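Salmonella typhimurium DB7155 bacteriophage DET7 tailspike (Bacteriophage, PDB 2V5I) acts as the trimeric receptor-binding tailspike of the phage and probably binds and hydrolyses the O-antigen polysaccharide on the surface of its Salmonella host. Local coordinates at residues N78-G83 with L158-A163; V335-D340 with S347-Q352; E455-I460 with T466-A471; M532-Y535 with A540-A543. All blocks are in the same frame, centred on the assembly; numbering follows the deposited sequence.

Contact 1. Residues N78-G83 with L158-A163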
# COMPACT_ATOMS: atom_id res chain seq x y z
N ASN A 78 16.32 -35.15 13.75
CA ASN A 78 16.60 -35.87 12.52
C ASN A 78 15.46 -36.76 12.10
O ASN A 78 14.71 -37.27 12.93
CB ASN A 78 17.81 -36.79 12.74
CG ASN A 78 19.09 -36.05 13.04
OD1 ASN A 78 19.54 -35.24 12.26
ND2 ASN A 78 19.70 -36.34 14.20
N ASN A 79 15.33 -36.93 10.78
CA ASN A 79 14.36 -37.83 10.18
C ASN A 79 12.90 -37.56 10.56
O ASN A 79 12.09 -38.47 10.65
CB ASN A 79 14.74 -39.27 10.50
CG ASN A 79 16.12 -39.61 10.05
OD1 ASN A 79 16.53 -39.25 8.93
ND2 ASN A 79 16.85 -40.34 10.89
N MET A 80 12.53 -36.28 10.70
CA MET A 80 11.11 -35.95 10.82
C MET A 80 10.37 -36.28 9.54
O MET A 80 10.83 -35.97 8.45
CB MET A 80 10.91 -34.47 11.13
CG MET A 80 11.58 -34.03 12.46
SD MET A 80 11.10 -32.36 13.02
CE MET A 80 9.48 -32.73 13.66
N GLY A 81 9.17 -36.84 9.70
CA GLY A 81 8.34 -37.13 8.54
C GLY A 81 7.71 -35.90 7.97
O GLY A 81 7.49 -34.90 8.66
N PRO A 82 7.39 -35.95 6.69
CA PRO A 82 6.85 -34.78 6.06
C PRO A 82 5.48 -34.47 6.55
O PRO A 82 4.67 -35.38 6.67
CB PRO A 82 6.83 -35.15 4.57
CG PRO A 82 6.88 -36.64 4.55
CD PRO A 82 7.57 -37.08 5.77
N GLY A 83 5.22 -33.19 6.79
CA GLY A 83 3.92 -32.81 7.32
C GLY A 83 3.89 -32.74 8.83
O GLY A 83 2.86 -32.50 9.41
N LEU A 158 17.06 -24.90 18.20
CA LEU A 158 16.35 -26.05 17.63
C LEU A 158 16.82 -26.24 16.19
O LEU A 158 16.58 -25.39 15.36
CB LEU A 158 14.82 -25.92 17.68
CG LEU A 158 14.09 -27.20 17.30
CD1 LEU A 158 14.42 -28.34 18.24
CD2 LEU A 158 12.62 -26.91 17.33
N ASP A 159 17.49 -27.36 15.91
CA ASP A 159 18.19 -27.62 14.64
C ASP A 159 17.43 -28.76 13.95
O ASP A 159 17.57 -29.92 14.32
CB ASP A 159 19.68 -27.94 14.94
CG ASP A 159 20.53 -28.19 13.72
OD1 ASP A 159 19.97 -28.53 12.65
OD2 ASP A 159 21.79 -28.05 13.85
N ILE A 160 16.64 -28.42 12.94
CA ILE A 160 15.86 -29.40 12.18
C ILE A 160 16.60 -29.71 10.88
O ILE A 160 16.96 -28.82 10.14
CB ILE A 160 14.45 -28.86 11.93
CG1 ILE A 160 13.72 -28.77 13.30
CG2 ILE A 160 13.71 -29.78 10.96
CD1 ILE A 160 12.41 -28.19 13.21
N ARG A 161 16.89 -31.00 10.65
CA ARG A 161 17.82 -31.40 9.59
C ARG A 161 17.15 -32.22 8.49
O ARG A 161 16.39 -33.15 8.76
CB ARG A 161 18.95 -32.23 10.20
CG ARG A 161 19.78 -31.37 11.05
CD ARG A 161 21.04 -31.95 11.45
NE ARG A 161 21.74 -31.00 12.27
CZ ARG A 161 22.91 -31.24 12.85
NH1 ARG A 161 23.51 -32.42 12.66
NH2 ARG A 161 23.48 -30.30 13.61
N SER A 162 17.36 -31.81 7.24
CA SER A 162 16.87 -32.53 6.06
C SER A 162 15.41 -32.97 6.10
O SER A 162 15.08 -34.14 5.83
CB SER A 162 17.80 -33.72 5.77
OG SER A 162 19.14 -33.29 5.54
N ALA A 163 14.54 -32.03 6.41
CA ALA A 163 13.11 -32.28 6.49
C ALA A 163 12.38 -31.58 5.32
O ALA A 163 12.91 -30.67 4.69
CB ALA A 163 12.57 -31.79 7.81
O HOH W 1 22.46 -34.97 11.45
O HOH W 2 16.98 -35.86 8.72
O HOH W 3 14.31 -33.82 10.59
O HOH W 4 13.49 -36.03 7.46

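Contact 2. Residues V335-D340 with S347-Q352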
# COMPACT_ATOMS: atom_id res chain seq x y z
N VAL A 335 21.32 1.11 7.51
CA VAL A 335 20.59 1.54 6.32
C VAL A 335 19.17 0.94 6.39
O VAL A 335 19.05 -0.28 6.61
CB VAL A 335 21.26 0.99 5.07
CG1 VAL A 335 20.52 1.41 3.82
CG2 VAL A 335 22.65 1.51 4.97
N GLY A 336 18.12 1.69 6.10
CA GLY A 336 16.80 1.09 6.19
C GLY A 336 16.59 -0.10 5.26
O GLY A 336 16.18 -1.18 5.70
N LEU A 337 16.79 0.15 3.95
CA LEU A 337 16.68 -0.86 2.88
C LEU A 337 18.00 -0.90 2.09
O LEU A 337 18.39 0.09 1.47
CB LEU A 337 15.52 -0.56 1.93
CG LEU A 337 15.40 -1.48 0.73
CD1 LEU A 337 15.12 -2.90 1.06
CD2 LEU A 337 14.29 -0.96 -0.20
N GLY A 338 18.64 -2.06 2.11
CA GLY A 338 19.89 -2.29 1.41
C GLY A 338 19.67 -3.33 0.35
O GLY A 338 19.05 -4.35 0.58
N MET A 339 20.09 -3.05 -0.88
CA MET A 339 20.02 -4.07 -1.90
C MET A 339 21.08 -3.87 -2.97
O MET A 339 21.77 -2.85 -3.00
CB MET A 339 18.65 -4.12 -2.54
CG MET A 339 18.16 -2.84 -2.97
SD MET A 339 16.60 -3.01 -3.95
CE MET A 339 15.50 -3.69 -2.79
N ASP A 340 21.26 -4.92 -3.75
CA ASP A 340 22.11 -4.86 -4.97
C ASP A 340 21.48 -5.71 -6.07
O ASP A 340 20.40 -6.33 -5.85
CB ASP A 340 23.58 -5.22 -4.70
CG ASP A 340 23.88 -6.74 -4.60
OD1 ASP A 340 22.97 -7.55 -4.79
OD2 ASP A 340 25.09 -7.07 -4.28
N SER A 347 8.37 -2.15 -5.01
CA SER A 347 7.21 -1.28 -4.90
C SER A 347 6.69 -1.14 -3.49
O SER A 347 6.83 -2.02 -2.64
CB SER A 347 6.02 -1.81 -5.74
OG SER A 347 5.75 -3.19 -5.44
N ASN A 348 6.13 0.03 -3.22
CA ASN A 348 5.37 0.23 -2.02
C ASN A 348 6.24 0.01 -0.78
O ASN A 348 5.96 -0.83 0.08
CB ASN A 348 4.10 -0.63 -2.02
CG ASN A 348 3.31 -0.50 -3.34
OD1 ASN A 348 3.24 0.57 -3.97
ND2 ASN A 348 2.78 -1.63 -3.80
N VAL A 349 7.28 0.82 -0.70
CA VAL A 349 8.25 0.76 0.39
C VAL A 349 8.10 2.00 1.22
O VAL A 349 8.02 3.07 0.66
CB VAL A 349 9.69 0.72 -0.22
CG1 VAL A 349 10.77 0.99 0.81
CG2 VAL A 349 9.94 -0.62 -0.90
N THR A 350 8.12 1.88 2.55
CA THR A 350 8.02 3.02 3.47
C THR A 350 9.18 2.93 4.47
O THR A 350 9.26 1.98 5.27
CB THR A 350 6.65 3.01 4.21
OG1 THR A 350 5.57 3.04 3.22
CG2 THR A 350 6.56 4.21 5.16
N VAL A 351 10.13 3.86 4.37
CA VAL A 351 11.23 3.97 5.31
C VAL A 351 11.08 5.34 5.98
O VAL A 351 11.08 6.36 5.29
CB VAL A 351 12.59 3.84 4.59
CG1 VAL A 351 13.71 3.97 5.59
CG2 VAL A 351 12.71 2.51 3.88
N GLN A 352 10.99 5.37 7.30
CA GLN A 352 10.73 6.64 7.97
C GLN A 352 11.49 6.72 9.28
O GLN A 352 11.53 5.75 10.03
CB GLN A 352 9.24 6.95 8.09
CG GLN A 352 8.42 5.99 8.75
CD GLN A 352 6.85 6.08 8.50
OE1 GLN A 352 6.27 6.78 7.60
NE2 GLN A 352 6.19 5.34 9.33

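Contact 3. Residues E455-I460 with T466-A471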
# COMPACT_ATOMS: atom_id res chain seq x y z
N GLU A 455 4.16 31.35 -7.64
CA GLU A 455 5.23 31.26 -8.66
C GLU A 455 5.48 29.85 -9.18
O GLU A 455 5.25 28.88 -8.48
CB GLU A 455 6.57 31.78 -8.12
CG GLU A 455 7.40 30.75 -7.38
CD GLU A 455 8.72 31.31 -6.81
OE1 GLU A 455 9.10 32.45 -7.19
OE2 GLU A 455 9.37 30.61 -5.99
N LEU A 456 6.02 29.82 -10.40
CA LEU A 456 6.68 28.66 -10.97
C LEU A 456 8.10 29.11 -11.26
O LEU A 456 8.35 29.88 -12.21
CB LEU A 456 6.04 28.19 -12.26
CG LEU A 456 6.76 26.95 -12.84
CD1 LEU A 456 6.36 25.70 -12.07
CD2 LEU A 456 6.49 26.84 -14.25
N ALA A 457 9.00 28.71 -10.39
CA ALA A 457 10.44 29.00 -10.55
C ALA A 457 11.09 27.96 -11.47
O ALA A 457 10.60 26.85 -11.62
CB ALA A 457 11.09 28.99 -9.21
N LEU A 458 12.22 28.36 -12.05
CA LEU A 458 13.03 27.50 -12.89
C LEU A 458 14.44 27.49 -12.29
O LEU A 458 14.94 28.50 -11.80
CB LEU A 458 13.10 28.00 -14.32
CG LEU A 458 11.73 28.08 -14.97
CD1 LEU A 458 11.51 29.51 -15.26
CD2 LEU A 458 11.69 27.32 -16.27
N ARG A 459 15.06 26.33 -12.30
CA ARG A 459 16.44 26.18 -11.82
C ARG A 459 17.21 25.21 -12.72
O ARG A 459 16.73 24.16 -13.11
CB ARG A 459 16.47 25.69 -10.37
CG ARG A 459 17.84 25.75 -9.77
CD ARG A 459 17.90 25.39 -8.26
NE ARG A 459 17.18 26.37 -7.48
CZ ARG A 459 17.27 26.46 -6.15
NH1 ARG A 459 18.04 25.64 -5.49
NH2 ARG A 459 16.55 27.36 -5.49
N ILE A 460 18.43 25.61 -13.07
CA ILE A 460 19.29 24.80 -13.92
C ILE A 460 20.44 24.33 -13.04
O ILE A 460 21.34 25.12 -12.71
CB ILE A 460 19.88 25.65 -15.10
CG1 ILE A 460 18.76 26.32 -15.89
CG2 ILE A 460 20.71 24.74 -16.01
CD1 ILE A 460 19.19 27.35 -16.93
N THR A 466 21.96 26.18 -6.15
CA THR A 466 21.31 26.91 -5.09
C THR A 466 20.48 28.13 -5.51
O THR A 466 19.70 28.58 -4.70
CB THR A 466 22.32 27.39 -4.07
OG1 THR A 466 23.33 28.16 -4.74
CG2 THR A 466 22.99 26.21 -3.42
N LEU A 467 20.60 28.61 -6.76
CA LEU A 467 19.92 29.83 -7.18
C LEU A 467 18.95 29.52 -8.31
O LEU A 467 19.34 28.83 -9.24
CB LEU A 467 20.94 30.84 -7.69
CG LEU A 467 21.97 31.30 -6.66
CD1 LEU A 467 23.02 32.13 -7.40
CD2 LEU A 467 21.41 32.06 -5.49
N ASP A 468 17.72 29.98 -8.20
CA ASP A 468 16.78 29.86 -9.31
C ASP A 468 17.32 30.69 -10.49
O ASP A 468 17.82 31.82 -10.33
CB ASP A 468 15.41 30.33 -8.89
CG ASP A 468 14.72 29.35 -7.92
OD1 ASP A 468 15.06 28.14 -7.95
OD2 ASP A 468 13.81 29.81 -7.19
N SER A 469 17.18 30.15 -11.69
CA SER A 469 17.64 30.82 -12.89
C SER A 469 16.63 31.81 -13.46
O SER A 469 16.98 32.70 -14.25
CB SER A 469 18.03 29.77 -13.91
OG SER A 469 16.97 28.84 -14.19
N GLY A 470 15.37 31.61 -13.12
CA GLY A 470 14.33 32.51 -13.58
C GLY A 470 13.01 32.05 -12.99
O GLY A 470 12.95 31.11 -12.23
N ALA A 471 11.96 32.81 -13.30
CA ALA A 471 10.62 32.51 -12.77
C ALA A 471 9.50 33.15 -13.57
O ALA A 471 9.69 34.15 -14.28
CB ALA A 471 10.50 32.97 -11.30
O HOH W 5 20.10 27.65 -11.73

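Contact 4. Residues M532-Y535 with A540-A543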
# COMPACT_ATOMS: atom_id res chain seq x y z
N MET A 532 13.68 42.33 -32.29
CA MET A 532 14.15 43.69 -31.91
C MET A 532 14.57 43.72 -30.46
O MET A 532 13.86 43.21 -29.62
CB MET A 532 12.97 44.66 -32.08
CG MET A 532 13.24 46.02 -31.61
SD MET A 532 11.73 47.02 -31.66
CE MET A 532 11.02 46.58 -30.06
N SER A 533 15.73 44.31 -30.17
CA SER A 533 16.16 44.59 -28.78
C SER A 533 16.32 46.09 -28.59
O SER A 533 16.82 46.80 -29.49
CB SER A 533 17.53 43.99 -28.56
OG SER A 533 17.47 42.60 -28.74
N LEU A 534 15.96 46.59 -27.44
CA LEU A 534 15.99 48.02 -27.17
C LEU A 534 17.14 48.41 -26.27
O LEU A 534 17.60 47.64 -25.39
CB LEU A 534 14.66 48.45 -26.48
CG LEU A 534 13.42 48.34 -27.37
CD1 LEU A 534 12.16 48.46 -26.52
CD2 LEU A 534 13.36 49.33 -28.49
N TYR A 535 17.66 49.61 -26.49
CA TYR A 535 18.78 50.12 -25.71
C TYR A 535 18.80 51.65 -25.73
O TYR A 535 18.21 52.32 -26.59
CB TYR A 535 20.12 49.55 -26.22
CG TYR A 535 20.54 49.99 -27.62
CD1 TYR A 535 20.12 49.31 -28.74
CD2 TYR A 535 21.42 51.05 -27.78
CE1 TYR A 535 20.52 49.72 -30.00
CE2 TYR A 535 21.86 51.46 -29.04
CZ TYR A 535 21.44 50.77 -30.16
OH TYR A 535 21.90 51.23 -31.40
N ALA A 540 18.93 58.62 -25.85
CA ALA A 540 17.84 58.30 -26.78
C ALA A 540 17.54 56.82 -26.73
O ALA A 540 18.45 56.01 -26.41
CB ALA A 540 18.22 58.65 -28.19
N LEU A 541 16.28 56.48 -27.06
CA LEU A 541 15.89 55.08 -27.25
C LEU A 541 16.15 54.64 -28.68
O LEU A 541 15.66 55.25 -29.63
CB LEU A 541 14.42 54.90 -26.92
CG LEU A 541 13.92 53.47 -26.88
CD1 LEU A 541 14.57 52.68 -25.71
CD2 LEU A 541 12.37 53.40 -26.79
N TRP A 542 16.89 53.54 -28.80
CA TRP A 542 17.22 52.90 -30.06
C TRP A 542 16.76 51.44 -30.08
O TRP A 542 16.61 50.79 -29.04
CB TRP A 542 18.73 52.91 -30.24
CG TRP A 542 19.33 54.24 -30.59
CD1 TRP A 542 19.50 55.32 -29.75
CD2 TRP A 542 19.84 54.63 -31.87
NE1 TRP A 542 20.11 56.34 -30.44
CE2 TRP A 542 20.32 55.95 -31.74
CE3 TRP A 542 19.93 53.99 -33.12
CZ2 TRP A 542 20.90 56.64 -32.80
CZ3 TRP A 542 20.53 54.68 -34.18
CH2 TRP A 542 20.95 55.99 -34.03
N ALA A 543 16.52 50.93 -31.29
CA ALA A 543 16.22 49.53 -31.54
C ALA A 543 17.36 48.92 -32.35
O ALA A 543 17.78 49.48 -33.37
CB ALA A 543 14.91 49.34 -32.32

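Contact 1. Residues N78-G83 with L158-A163
The amide of N78 and the guanidinium of R161 stand at a steep 70° to each other, on side chains that run side by side in the same direction. In its own plane the guanidinium edge meets D159 OD1 and a water. NE and NH2 grip the carboxylate of D159 side-on, one oxygen each, with R161 NH2 to D159 OD2 at 2.8 Å. Both nitrogens arrive from above the carboxylate plane, about 52° out of it. N78 touches the arginine's aliphatic stem through its amide oxygen alone, N78 OD1 coming within 3.7 Å of R161 CB and equally near R161 CD. With CG anti to its carbonyl carbon (chi1 -68°) and the chain extended as far as NE, R161 runs alongside N78, and water 1 joins N78 OD1 to R161 NH1.

No direct hydrogen bond links the two segments; water takes its place. R161 O receives protons from two waters, one held by N79 N (2.8 Å to water 2) and the other by M80 N (3.0 Å to water 3). Water 4 donates to both M80 O and S162 O. Beneath this wet edge M80 SD rests 4.2 Å from I160 CG2, an apolar touch facing the interior.

N79 and S162 both adopt left-handed backbone angles, turning the chain at the ends of neighbouring parallel strands, 73-78 and 156-161, in the beta-helix. M80 and I160 meet I86 of strand 85-92 inside, D159 is also bridged to R181 of strand 176-181, and N79 ND2 bonds D55 OD1 at the end of strand 52-55.

Contact 2. Residues V335-D340 with S347-Q352
L337 lays its CD2 methyl against V349, 4.1 Å from CG1 and 4.4 Å from CG2 of that valine, the two side chains crossing at about a right angle. CG of L337 is anti to its backbone N (chi1 175°), which carries the isobutyl group inward from the corner that the chain turns at G336 and L337. V349 presents both methyls: CG1, anti to its own backbone N, makes the nearer approach, while CG2 is slightly farther from the same leucine methyl.

Two residues on, V351 extends the apolar surface. Its CG2 is 3.9 Å from V349 CG1, so the two valines form a continuous ridge on one side of their strand. V351 CG1 meets main chain at the corner, 4.3 Å from G336 CA, while V351 CG2 comes within 4.6 Å of L337 CB.

The segments belong to different faces of the parallel beta-helix, and the contact spans its interior near the middle of the chain. Similar layers stack along the axis: L337 packs on M359, and V349 on I327 and I371. Between the inward valines T350 points the other way, where its OG1 bonds N348 ND2 of the third subunit.

No hydrogen bond or charge links the two segments. Cohesion across this buried contact is therefore van der Waals and hydrophobic, without the directional demands of polar bonding, while polar side chains of residues 347-352 bond elsewhere, T350 and N348 to each other's counterparts across the subunit interfaces, S347 to D325 of its own chain.

Contact 3. Residues E455-I460 with T466-A471
Strands 453-460 and 470-476 form an antiparallel hairpin interrupted by a classic beta bulge, S469 and G470 facing L458. G470 O takes the proton of L458 N at 2.9 Å; L458 O receives S469 N at 2.8 Å and, weakly, G470 N at 3.4 Å.

Beside the bulge R459 meets D468. The arginine chain leaves anti to its backbone N and bends at chi3 (-65°), bringing NE and NH2 side-on to a single oxygen, D468 OD1, at 2.8 and 3.0 Å. Both nitrogens reach it from one face of the carboxylate, whose plane is turned 54° from the guanidinium. T466 O lies over the rim of one guanidinium face, 3.1 Å above the plane and poorly angled for a hydrogen bond. D468 OD2 touches A457 CB at 3.5 Å, and I460 CG1 packs equally close on S469 OG.

Strand 453-460 also pairs in parallel with a strand of the second subunit. D468 OD1 forms a salt bridge with R445 of that subunit, and S469 OG bonds its S474. With two arginines sharing one oxygen, D468 probably stays ionised, although the carboxylate of E455, bridged to R473 in one of two conformers, lies close by.

Contact 4. Residues M532-Y535 with A540-A543
A beta hairpin in the small C-terminal antiparallel sheet brings together strands 531-537 and 540-546, whose short segments run 161° apart. Y535 and W542 are its hydrogen-bonded pair: W542 N to Y535 O is 2.8 Å and nearly straight, Y535 N to W542 O 3.0 Å.

On the face bearing these two residues, Y535 takes the torsion that sets CG between its backbone N and carbonyl carbon (chi1 66°). This torsion brings the phenol under W542 CB, which sits 3.6 Å from the ring centroid in a CH-pi contact over one face. The indole continues beyond the phenol: the planes are only 20° apart, but the rings have slid past each other and barely overlap. Y535 OH reaches 3.8 Å from W542 CE3 and bonds R554 of the third strand.

The opposite face is aliphatic. A543 CB lies 3.8 Å from M532 CG and 4.1 Å from L534 CD2, while L541 CD1 approaches L534 CB at 4.3 Å. M532 of the third subunit packs on L534 and L541, and M532 here touches L534 of the second.

The hairpin therefore divides its chemistry by face: methionine, leucine and alanine build a greasy surface shared by three chains, whereas the other face is held by the CH-pi contact and by the Y535 hydroxyl bonded to R554.

Contacts 1 and 2 both belong to the parallel beta-helix, their centres about 34 Å apart, yet they differ in depth. Contact 1 is partly buried, at a corner where water joins the backbones; contact 2 lies wholly in the interior and is apolar. Contacts 3 and 4, about 28 Å apart between centres, are antiparallel hairpins nearer the C-terminus, buried with direct backbone hydrogen bonds. Contact 3 adds an ionic pair and contact 4 aromatic and aliphatic packing. All four reach the second subunit, contact 1 through a single bond of G83. In contacts 3 and 4 a strand of that chain continues the sheet, whereas contact 2 meets it through side chains.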